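Local coordinates for fructose-1,6-bisphosphatase/inositol-1-monophosphatase (PDB 2P3V), which hydrolyses phosphate esters such as fructose 1,6-bisphosphate and inositol 1-phosphates with the help of magnesium, working as a homotetramer, at residues P80-I85 against L174-L179; A141-C146 against E165-R170; G151-F156 against V193-N198. All blocks are in the same frame, centred on the assembly; numbering follows the deposited sequence.

Contact 1. Residues P80-I85 against L174-L179; sequences PIDGTI and LGSAAL. With SRT (S,R meso-tartaric acid), chain E.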
loop_
_atom_site.group_PDB
_atom_site.type_symbol
_atom_site.label_atom_id
_atom_site.label_comp_id
_atom_site.label_asym_id
_atom_site.label_seq_id
_atom_site.Cartn_x
_atom_site.Cartn_y
_atom_site.Cartn_z
ATOM N N PRO A 80 -16.965 -13.135 -7.759
ATOM C CA PRO A 80 -15.828 -13.355 -6.854
ATOM C C PRO A 80 -14.472 -12.875 -7.362
ATOM O O PRO A 80 -13.661 -12.387 -6.577
ATOM C CB PRO A 80 -15.869 -14.862 -6.612
ATOM C CG PRO A 80 -16.506 -15.385 -7.879
ATOM C CD PRO A 80 -17.622 -14.412 -8.089
ATOM N N ILE A 81 -14.215 -13.024 -8.660
ATOM C CA ILE A 81 -12.943 -12.578 -9.238
ATOM C C ILE A 81 -13.080 -12.150 -10.696
ATOM O O ILE A 81 -13.297 -12.982 -11.577
ATOM C CB ILE A 81 -11.860 -13.682 -9.215
ATOM C CG1 ILE A 81 -11.671 -14.219 -7.807
ATOM C CG2 ILE A 81 -10.533 -13.123 -9.738
ATOM C CD1 ILE A 81 -10.626 -15.329 -7.732
ATOM N N ASP A 82 -12.956 -10.857 -10.957
ATOM C CA ASP A 82 -13.040 -10.384 -12.328
ATOM C C ASP A 82 -11.590 -10.168 -12.761
ATOM O O ASP A 82 -10.893 -9.321 -12.210
ATOM C CB ASP A 82 -13.835 -9.089 -12.389
ATOM C CG ASP A 82 -14.008 -8.583 -13.801
ATOM O OD1 ASP A 82 -13.383 -9.163 -14.712
ATOM O OD2 ASP A 82 -14.761 -7.602 -14.002
ATOM N N GLY A 83 -11.137 -10.953 -13.734
ATOM C CA GLY A 83 -9.762 -10.870 -14.193
ATOM C C GLY A 83 -9.042 -12.086 -13.635
ATOM O O GLY A 83 -7.880 -12.028 -13.224
ATOM N N THR A 84 -9.761 -13.203 -13.616
ATOM C CA THR A 84 -9.242 -14.459 -13.106
ATOM C C THR A 84 -7.894 -14.773 -13.734
ATOM O O THR A 84 -6.964 -15.226 -13.059
ATOM C CB THR A 84 -10.208 -15.609 -13.407
ATOM O OG1 THR A 84 -11.559 -15.133 -13.311
ATOM C CG2 THR A 84 -10.005 -16.739 -12.400
ATOM N N ILE A 85 -7.791 -14.534 -15.034
ATOM C CA ILE A 85 -6.546 -14.790 -15.739
ATOM C C ILE A 85 -5.428 -13.947 -15.143
ATOM O O ILE A 85 -4.348 -14.468 -14.834
ATOM C CB ILE A 85 -6.694 -14.493 -17.233
ATOM C CG1 ILE A 85 -7.700 -15.487 -17.837
ATOM C CG2 ILE A 85 -5.325 -14.543 -17.923
ATOM C CD1 ILE A 85 -7.950 -15.305 -19.333
ATOM N N LEU A 174 -6.417 -3.893 -20.024
ATOM C CA LEU A 174 -6.042 -4.156 -18.634
ATOM C C LEU A 174 -6.358 -5.526 -18.074
ATOM O O LEU A 174 -5.638 -6.019 -17.199
ATOM C CB LEU A 174 -6.677 -3.095 -17.738
ATOM C CG LEU A 174 -6.421 -1.654 -18.175
ATOM C CD1 LEU A 174 -7.226 -0.735 -17.291
ATOM C CD2 LEU A 174 -4.934 -1.334 -18.094
ATOM N N GLY A 175 -7.451 -6.125 -18.531
ATOM C CA GLY A 175 -7.785 -7.459 -18.063
ATOM C C GLY A 175 -8.779 -7.681 -16.932
ATOM O O GLY A 175 -8.896 -8.812 -16.446
ATOM N N SER A 176 -9.469 -6.631 -16.486
ATOM C CA SER A 176 -10.492 -6.770 -15.442
ATOM C C SER A 176 -11.659 -5.858 -15.840
ATOM O O SER A 176 -11.582 -4.649 -15.694
ATOM C CB SER A 176 -9.938 -6.373 -14.069
ATOM O OG SER A 176 -10.909 -6.588 -13.049
ATOM N N ALA A 177 -12.742 -6.438 -16.341
ATOM C CA ALA A 177 -13.884 -5.653 -16.813
ATOM C C ALA A 177 -14.484 -4.641 -15.855
ATOM O O ALA A 177 -14.619 -3.466 -16.208
ATOM C CB ALA A 177 -14.974 -6.583 -17.313
ATOM N N ALA A 178 -14.859 -5.088 -14.658
ATOM C CA ALA A 178 -15.477 -4.208 -13.663
ATOM C C ALA A 178 -14.597 -3.006 -13.334
ATOM O O ALA A 178 -15.048 -1.863 -13.326
ATOM C CB ALA A 178 -15.780 -4.991 -12.400
ATOM N N LEU A 179 -13.332 -3.281 -13.075
ATOM C CA LEU A 179 -12.369 -2.254 -12.731
ATOM C C LEU A 179 -12.252 -1.205 -13.838
ATOM O O LEU A 179 -12.322 0.001 -13.588
ATOM C CB LEU A 179 -11.019 -2.929 -12.494
ATOM C CG LEU A 179 -9.843 -2.102 -12.007
ATOM C CD1 LEU A 179 -10.144 -1.531 -10.639
ATOM C CD2 LEU A 179 -8.627 -2.985 -11.949
HETATM O O1 SRT E . -13.411 -7.814 -20.977
HETATM O O11 SRT E . -14.541 -9.593 -19.965
HETATM C C1 SRT E . -13.555 -9.077 -20.526
HETATM C C2 SRT E . -12.268 -9.875 -20.788
HETATM O O2 SRT E . -12.570 -11.159 -20.297
HETATM C C3 SRT E . -11.058 -9.221 -20.006
HETATM O O3 SRT E . -10.795 -7.817 -20.391
HETATM C C4 SRT E . -9.823 -10.062 -20.313
HETATM O O4 SRT E . -9.781 -11.121 -19.544
HETATM O O41 SRT E . -9.000 -9.775 -21.138
#
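Asp82, in the Asp-Pro-Ile-Asp-Gly-Thr signature of the inositol monophosphatase superfamily, reaches across to the first turn of helix 177-186 and takes up the backbone N-H groups of Ala177 and Ala178. The principle illustrated is a carboxylate joining a metal-site loop to the N terminus of a distant helix. The Asp82 side chain starts beside Ser176, with Asp82 CB 3.9 Å from Ser176 OG. Chi1 of -177° turns CG away from the backbone N, so that the carboxylate carbon faces the helix start. There the two oxygens divide the work unequally. From the helix start Asp82 OD1 accepts a weak bond, Ala177 N lying at 3.2 Å. Asp82 OD2 receives Ala178 N at 2.6 Å in a nearly straight bond (170°), which comes in on the syn side although tilted from the carboxylate plane. The methyl group of Ala178 packs on the same oxygen, with CB 3.2 Å from Asp82 OD2. Asp82 is a probable ligand of the second magnesium, beside Asp79, and the two N-H groups would help to position it. If a leucine took the place of Asp82, both helix-start N-H groups would probably lose their acceptor and the metal site a likely ligand. The serine hydroxyl adds a further tie to the backbone: Ser176 OG donates to Asp82 O at 2.9 Å from above the carbonyl plane, while also bonding Ser95 OG. Gly83 lets the segments approach closely, and a beta carbon there would run into the carbonyl oxygen of Asp82 as well as Gly175 O. A meso-tartrate lies next to the contact, its O3 3.8 Å from Gly175 CA. At the glycines the two backbones touch, Gly83 CA lying 3.2 Å from Gly175 O.

Contact 2. Residues A141-C146 against E165-R170; sequences ASLEEC and EKRTRR. With SRT (S,R meso-tartaric acid), chain F.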
loop_
_atom_site.group_PDB
_atom_site.type_symbol
_atom_site.label_atom_id
_atom_site.label_comp_id
_atom_site.label_asym_id
_atom_site.label_seq_id
_atom_site.Cartn_x
_atom_site.Cartn_y
_atom_site.Cartn_z
ATOM N N ALA A 141 -12.718 16.306 -24.215
ATOM C CA ALA A 141 -13.780 16.442 -25.215
ATOM C C ALA A 141 -13.529 15.915 -26.631
ATOM O O ALA A 141 -14.463 15.831 -27.431
ATOM C CB ALA A 141 -14.211 17.903 -25.288
ATOM N N SER A 142 -12.285 15.568 -26.945
ATOM C CA SER A 142 -11.936 15.053 -28.273
ATOM C C SER A 142 -10.994 13.843 -28.185
ATOM O O SER A 142 -10.187 13.743 -27.264
ATOM C CB SER A 142 -11.297 16.170 -29.092
ATOM O OG SER A 142 -10.381 16.900 -28.296
ATOM N N LEU A 143 -11.089 12.932 -29.147
ATOM C CA LEU A 143 -10.267 11.729 -29.119
ATOM C C LEU A 143 -8.748 11.910 -29.100
ATOM O O LEU A 143 -8.055 11.084 -28.516
ATOM C CB LEU A 143 -10.662 10.788 -30.263
ATOM C CG LEU A 143 -12.056 10.152 -30.145
ATOM C CD1 LEU A 143 -12.244 9.095 -31.223
ATOM C CD2 LEU A 143 -12.216 9.515 -28.780
ATOM N N GLU A 144 -8.225 12.973 -29.711
ATOM C CA GLU A 144 -6.773 13.193 -29.718
ATOM C C GLU A 144 -6.193 13.199 -28.309
ATOM O O GLU A 144 -5.001 12.966 -28.112
ATOM C CB GLU A 144 -6.405 14.521 -30.390
ATOM C CG GLU A 144 -6.961 14.691 -31.778
ATOM C CD GLU A 144 -8.413 15.114 -31.752
ATOM O OE1 GLU A 144 -8.670 16.331 -31.598
ATOM O OE2 GLU A 144 -9.292 14.232 -31.872
ATOM N N GLU A 145 -7.034 13.476 -27.325
ATOM C CA GLU A 145 -6.570 13.505 -25.951
ATOM C C GLU A 145 -7.240 12.469 -25.073
ATOM O O GLU A 145 -7.370 12.662 -23.861
ATOM C CB GLU A 145 -6.781 14.893 -25.375
ATOM C CG GLU A 145 -7.939 15.613 -25.993
ATOM C CD GLU A 145 -7.881 17.095 -25.732
ATOM O OE1 GLU A 145 -8.765 17.816 -26.247
ATOM O OE2 GLU A 145 -6.952 17.538 -25.013
ATOM N N CYS A 146 -7.653 11.363 -25.686
ATOM C CA CYS A 146 -8.302 10.294 -24.950
ATOM C C CYS A 146 -7.526 9.011 -24.923
ATOM O O CYS A 146 -6.851 8.651 -25.882
ATOM C CB CYS A 146 -9.670 9.956 -25.530
ATOM S SG CYS A 146 -10.926 11.129 -25.143
ATOM N N GLU A 165 -6.436 3.345 -32.495
ATOM C CA GLU A 165 -5.078 3.794 -32.200
ATOM C C GLU A 165 -4.682 4.986 -33.073
ATOM O O GLU A 165 -3.838 5.798 -32.692
ATOM C CB GLU A 165 -4.098 2.629 -32.400
ATOM C CG GLU A 165 -2.814 2.698 -31.568
ATOM C CD GLU A 165 -3.072 2.843 -30.070
ATOM O OE1 GLU A 165 -3.451 3.952 -29.634
ATOM O OE2 GLU A 165 -2.902 1.848 -29.328
ATOM N N LYS A 166 -5.311 5.100 -34.237
ATOM C CA LYS A 166 -5.020 6.187 -35.160
ATOM C C LYS A 166 -5.539 7.537 -34.677
ATOM O O LYS A 166 -4.903 8.567 -34.901
ATOM C CB LYS A 166 -5.632 5.894 -36.531
ATOM C CG LYS A 166 -5.360 4.499 -37.050
ATOM C CD LYS A 166 -5.803 4.354 -38.500
ATOM C CE LYS A 166 -5.743 2.897 -38.970
ATOM N NZ LYS A 166 -4.387 2.274 -38.841
ATOM N N ARG A 167 -6.689 7.538 -34.009
ATOM C CA ARG A 167 -7.289 8.790 -33.560
ATOM C C ARG A 167 -7.281 9.112 -32.067
ATOM O O ARG A 167 -7.919 10.074 -31.639
ATOM C CB ARG A 167 -8.715 8.895 -34.118
ATOM C CG ARG A 167 -9.334 7.558 -34.497
ATOM C CD ARG A 167 -10.396 7.697 -35.582
ATOM N NE ARG A 167 -11.431 8.666 -35.236
ATOM C CZ ARG A 167 -12.631 8.725 -35.813
ATOM N NH1 ARG A 167 -12.957 7.868 -36.776
ATOM N NH2 ARG A 167 -13.517 9.635 -35.418
ATOM N N THR A 168 -6.548 8.334 -31.276
ATOM C CA THR A 168 -6.469 8.588 -29.839
ATOM C C THR A 168 -5.030 8.550 -29.369
ATOM O O THR A 168 -4.125 8.285 -30.158
ATOM C CB THR A 168 -7.272 7.545 -29.018
ATOM O OG1 THR A 168 -6.778 6.227 -29.287
ATOM C CG2 THR A 168 -8.737 7.617 -29.367
ATOM N N ARG A 169 -4.817 8.829 -28.087
ATOM C CA ARG A 169 -3.473 8.786 -27.525
ATOM C C ARG A 169 -3.008 7.341 -27.406
ATOM O O ARG A 169 -1.960 6.967 -27.933
ATOM C CB ARG A 169 -3.444 9.421 -26.143
ATOM C CG ARG A 169 -3.463 10.910 -26.175
ATOM C CD ARG A 169 -3.311 11.474 -24.791
ATOM N NE ARG A 169 -3.143 12.920 -24.845
ATOM C CZ ARG A 169 -3.336 13.723 -23.809
ATOM N NH1 ARG A 169 -3.708 13.212 -22.640
ATOM N NH2 ARG A 169 -3.166 15.033 -23.944
ATOM N N ARG A 170 -3.799 6.532 -26.706
ATOM C CA ARG A 170 -3.479 5.125 -26.503
ATOM C C ARG A 170 -4.741 4.314 -26.257
ATOM O O ARG A 170 -5.789 4.859 -25.930
ATOM C CB ARG A 170 -2.569 4.967 -25.280
ATOM C CG ARG A 170 -1.201 5.613 -25.389
ATOM C CD ARG A 170 -0.248 4.794 -26.251
ATOM N NE ARG A 170 1.115 5.318 -26.187
ATOM C CZ ARG A 170 1.495 6.465 -26.736
ATOM N NH1 ARG A 170 0.616 7.201 -27.396
ATOM N NH2 ARG A 170 2.744 6.879 -26.615
HETATM O O1 SRT F . 6.558 4.772 -24.331
HETATM O O11 SRT F . 5.783 5.544 -22.264
HETATM C C1 SRT F . 5.632 4.978 -23.365
HETATM C C2 SRT F . 4.261 4.411 -23.807
HETATM O O2 SRT F . 3.394 4.692 -22.729
HETATM C C3 SRT F . 4.357 2.850 -24.101
HETATM O O3 SRT F . 5.323 2.504 -25.173
HETATM C C4 SRT F . 2.960 2.396 -24.530
HETATM O O4 SRT F . 2.703 2.804 -25.723
HETATM O O41 SRT F . 2.211 1.746 -23.868
HETATM O O HOH W 1 -8.576 12.012 -33.158
#
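Cys146 O and Arg169 N join the two backbones in a 3.0 Å hydrogen bond, just where both segments lead into neighbouring parallel strands, 147-150 and 170-172, of a beta-alpha-beta crossover through helix 157-164. A second carbonyl also bridges the segments: Leu143 O takes the N-H of Cys146 within its own turn and also a CA-H...O contact from Thr168 CA at 3.2 Å. Around this seam the side chains cross. Leu143 lays CB against Arg167 O and its CD2 near the methyl of Thr168, whose CG2 is 3.8 Å from Leu143 CB. With chi1 at 59°, Thr168 sends that methyl towards the leucine while OG1 bonds Met164 O. Arg169 runs out extended over the turn: its CG is 3.2 Å from Glu144 O, and Glu145 CA lies over one face of the guanidinium, 3.6 Å above the plane. NH1 continues to His89 of the second subunit, whereas NE is buried with no partner in the model. A water bridges the segments, donating to Glu144 OE2 and to Arg167 O. Arg170 bends at chi2, which allows NH1 to bond Arg169 O within the guanidinium plane, and Arg170 NE donates to O4 of another bound meso-tartrate at 3.0 Å.

Contact 3. Residues G151-F156 against V193-N198; sequences GSYVDF and VTWRIN. With SRT (S,R meso-tartaric acid), chain E.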
loop_
_atom_site.group_PDB
_atom_site.type_symbol
_atom_site.label_atom_id
_atom_site.label_comp_id
_atom_site.label_asym_id
_atom_site.label_seq_id
_atom_site.Cartn_x
_atom_site.Cartn_y
_atom_site.Cartn_z
ATOM N N GLY A 151 -11.868 -4.819 -23.937
ATOM C CA GLY A 151 -11.578 -6.145 -23.437
ATOM C C GLY A 151 -10.903 -6.958 -24.526
ATOM O O GLY A 151 -10.737 -6.482 -25.652
ATOM N N SER A 152 -10.500 -8.180 -24.190
ATOM C CA SER A 152 -9.851 -9.057 -25.150
ATOM C C SER A 152 -10.896 -9.932 -25.844
ATOM O O SER A 152 -11.307 -10.966 -25.312
ATOM C CB SER A 152 -8.807 -9.920 -24.446
ATOM O OG SER A 152 -7.716 -9.123 -24.013
ATOM N N TYR A 153 -11.324 -9.498 -27.031
ATOM C CA TYR A 153 -12.328 -10.209 -27.820
ATOM C C TYR A 153 -11.789 -10.567 -29.204
ATOM O O TYR A 153 -11.326 -9.702 -29.956
ATOM C CB TYR A 153 -13.587 -9.348 -27.955
ATOM C CG TYR A 153 -13.969 -8.661 -26.661
ATOM C CD1 TYR A 153 -14.198 -9.400 -25.495
ATOM C CD2 TYR A 153 -14.051 -7.269 -26.583
ATOM C CE1 TYR A 153 -14.492 -8.770 -24.283
ATOM C CE2 TYR A 153 -14.346 -6.630 -25.374
ATOM C CZ TYR A 153 -14.564 -7.386 -24.231
ATOM O OH TYR A 153 -14.850 -6.758 -23.042
ATOM N N VAL A 154 -11.848 -11.851 -29.535
ATOM C CA VAL A 154 -11.361 -12.324 -30.818
ATOM C C VAL A 154 -12.062 -11.600 -31.957
ATOM O O VAL A 154 -13.279 -11.414 -31.929
ATOM C CB VAL A 154 -11.587 -13.839 -30.965
ATOM C CG1 VAL A 154 -11.014 -14.329 -32.284
ATOM C CG2 VAL A 154 -10.941 -14.569 -29.807
ATOM N N ASP A 155 -11.276 -11.183 -32.945
ATOM C CA ASP A 155 -11.783 -10.489 -34.123
ATOM C C ASP A 155 -12.302 -9.072 -33.883
ATOM O O ASP A 155 -12.559 -8.332 -34.837
ATOM C CB ASP A 155 -12.875 -11.328 -34.787
ATOM C CG ASP A 155 -12.359 -12.662 -35.271
ATOM O OD1 ASP A 155 -11.372 -12.662 -36.038
ATOM O OD2 ASP A 155 -12.932 -13.702 -34.885
ATOM N N PHE A 156 -12.453 -8.687 -32.621
ATOM C CA PHE A 156 -12.939 -7.351 -32.310
ATOM C C PHE A 156 -11.828 -6.414 -31.844
ATOM O O PHE A 156 -11.665 -5.312 -32.378
ATOM C CB PHE A 156 -14.007 -7.400 -31.224
ATOM C CG PHE A 156 -14.533 -6.048 -30.849
ATOM C CD1 PHE A 156 -15.448 -5.391 -31.672
ATOM C CD2 PHE A 156 -14.080 -5.405 -29.700
ATOM C CE1 PHE A 156 -15.903 -4.114 -31.360
ATOM C CE2 PHE A 156 -14.530 -4.131 -29.380
ATOM C CZ PHE A 156 -15.442 -3.486 -30.212
ATOM N N VAL A 193 -14.886 -0.113 -23.938
ATOM C CA VAL A 193 -15.707 -0.931 -24.812
ATOM C C VAL A 193 -15.591 -2.405 -24.453
ATOM O O VAL A 193 -14.495 -2.925 -24.305
ATOM C CB VAL A 193 -15.277 -0.746 -26.265
ATOM C CG1 VAL A 193 -16.114 -1.616 -27.162
ATOM C CG2 VAL A 193 -15.418 0.707 -26.653
ATOM N N THR A 194 -16.728 -3.080 -24.330
ATOM C CA THR A 194 -16.743 -4.495 -23.974
ATOM C C THR A 194 -17.792 -5.232 -24.811
ATOM O O THR A 194 -18.986 -4.963 -24.711
ATOM C CB THR A 194 -17.022 -4.648 -22.466
ATOM O OG1 THR A 194 -16.964 -6.029 -22.101
ATOM C CG2 THR A 194 -18.375 -4.063 -22.112
ATOM N N TRP A 195 -17.322 -6.164 -25.635
ATOM C CA TRP A 195 -18.165 -6.932 -26.557
ATOM C C TRP A 195 -18.691 -8.264 -26.002
ATOM O O TRP A 195 -18.193 -8.769 -24.997
ATOM C CB TRP A 195 -17.368 -7.172 -27.849
ATOM C CG TRP A 195 -18.161 -7.619 -29.057
ATOM C CD1 TRP A 195 -19.303 -7.049 -29.555
ATOM C CD2 TRP A 195 -17.803 -8.660 -29.977
ATOM N NE1 TRP A 195 -19.671 -7.666 -30.728
ATOM C CE2 TRP A 195 -18.770 -8.659 -31.009
ATOM C CE3 TRP A 195 -16.757 -9.593 -30.027
ATOM C CZ2 TRP A 195 -18.720 -9.552 -32.086
ATOM C CZ3 TRP A 195 -16.706 -10.484 -31.099
ATOM C CH2 TRP A 195 -17.687 -10.455 -32.114
ATOM N N ARG A 196 -19.705 -8.810 -26.679
ATOM C CA ARG A 196 -20.358 -10.079 -26.330
ATOM C C ARG A 196 -20.068 -10.597 -24.927
ATOM O O ARG A 196 -19.397 -11.618 -24.769
ATOM C CB ARG A 196 -19.982 -11.165 -27.351
ATOM C CG ARG A 196 -20.527 -10.920 -28.751
ATOM C CD ARG A 196 -20.151 -12.030 -29.726
ATOM N NE ARG A 196 -20.753 -11.804 -31.041
ATOM C CZ ARG A 196 -20.559 -12.576 -32.108
ATOM N NH1 ARG A 196 -19.772 -13.642 -32.031
ATOM N NH2 ARG A 196 -21.157 -12.281 -33.257
ATOM N N ILE A 197 -20.584 -9.904 -23.913
ATOM C CA ILE A 197 -20.367 -10.307 -22.523
ATOM C C ILE A 197 -21.641 -10.258 -21.693
ATOM O O ILE A 197 -22.592 -9.563 -22.046
ATOM C CB ILE A 197 -19.309 -9.413 -21.845
ATOM C CG1 ILE A 197 -19.574 -7.943 -22.191
ATOM C CG2 ILE A 197 -17.907 -9.856 -22.258
ATOM C CD1 ILE A 197 -20.855 -7.380 -21.601
ATOM N N ASN A 198 -21.644 -10.987 -20.579
ATOM C CA ASN A 198 -22.809 -11.031 -19.695
ATOM C C ASN A 198 -23.136 -9.677 -19.068
ATOM O O ASN A 198 -22.283 -9.060 -18.430
ATOM C CB ASN A 198 -22.602 -12.053 -18.582
ATOM C CG ASN A 198 -23.791 -12.130 -17.647
ATOM O OD1 ASN A 198 -24.935 -12.197 -18.096
ATOM N ND2 ASN A 198 -23.531 -12.122 -16.343
HETATM O O1 SRT E . -13.411 -7.814 -20.977
HETATM O O11 SRT E . -14.541 -9.593 -19.965
HETATM C C1 SRT E . -13.555 -9.077 -20.526
HETATM C C2 SRT E . -12.268 -9.875 -20.788
HETATM O O2 SRT E . -12.570 -11.159 -20.297
HETATM C C3 SRT E . -11.058 -9.221 -20.006
HETATM O O3 SRT E . -10.795 -7.817 -20.391
HETATM C C4 SRT E . -9.823 -10.062 -20.313
HETATM O O4 SRT E . -9.781 -11.121 -19.544
HETATM O O41 SRT E . -9.000 -9.775 -21.138
#
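Tyr153 and Trp195 run antiparallel alongside one another, and the tryptophan CB fills the hollow over one face of the tyrosine ring, 4.0 Å from its centroid in a CH-pi contact. Gly151 backs the opposite face with its carbonyl carbon; a beta carbon on that glycine would collide with Tyr153 OH. Beyond CB, the indole reaches over Phe156. Its five-membered ring and the phenyl form an offset stack, centroids 4.9 Å apart and planes at 19°, while the CG of Arg196 covers the indole's other face. With CG anti to the backbone N (chi1 179°), the phenylalanine points its rim at Val193, where Phe156 CZ meets Val193 CG1 at 3.6 Å. The loop after strand 147-150 thus interlocks with the end of the neighbouring parallel strand 191-194 and the residues that follow it. At the polar end Tyr153 OH lies 2.4 Å from Thr194 OG1, too short for its exact geometry to be trusted, and near O1 of the meso-tartrate. Ser152 OG adds a weak bond to the tartrate's O41. An apolar aromatic interlock thus ends in hydroxyls beside a bound dicarboxylate, consistent with a polar pocket that accepts anions.

How the contacts relate
Followed from the N terminus, the chain passes 80-85 first and meets it again at 174-179, so contact 1 closes a long loop holding strands of the large mixed sheet and the start of the second sheet. Contact 2 lies wholly within that span and closes a short one, from the approach to strand 147-150 to the approach to strand 170-172. Contact 3 begins inside both and ends beyond both, at strand 191-194, and therefore crosses each of them. Together the three tie the metal loop to helix 177-186 and join parallel strands of the second sheet at their starts (contact 2) and at their ends (contact 3). Contacts 1 and 3 border one tartrate; all three touch the second subunit.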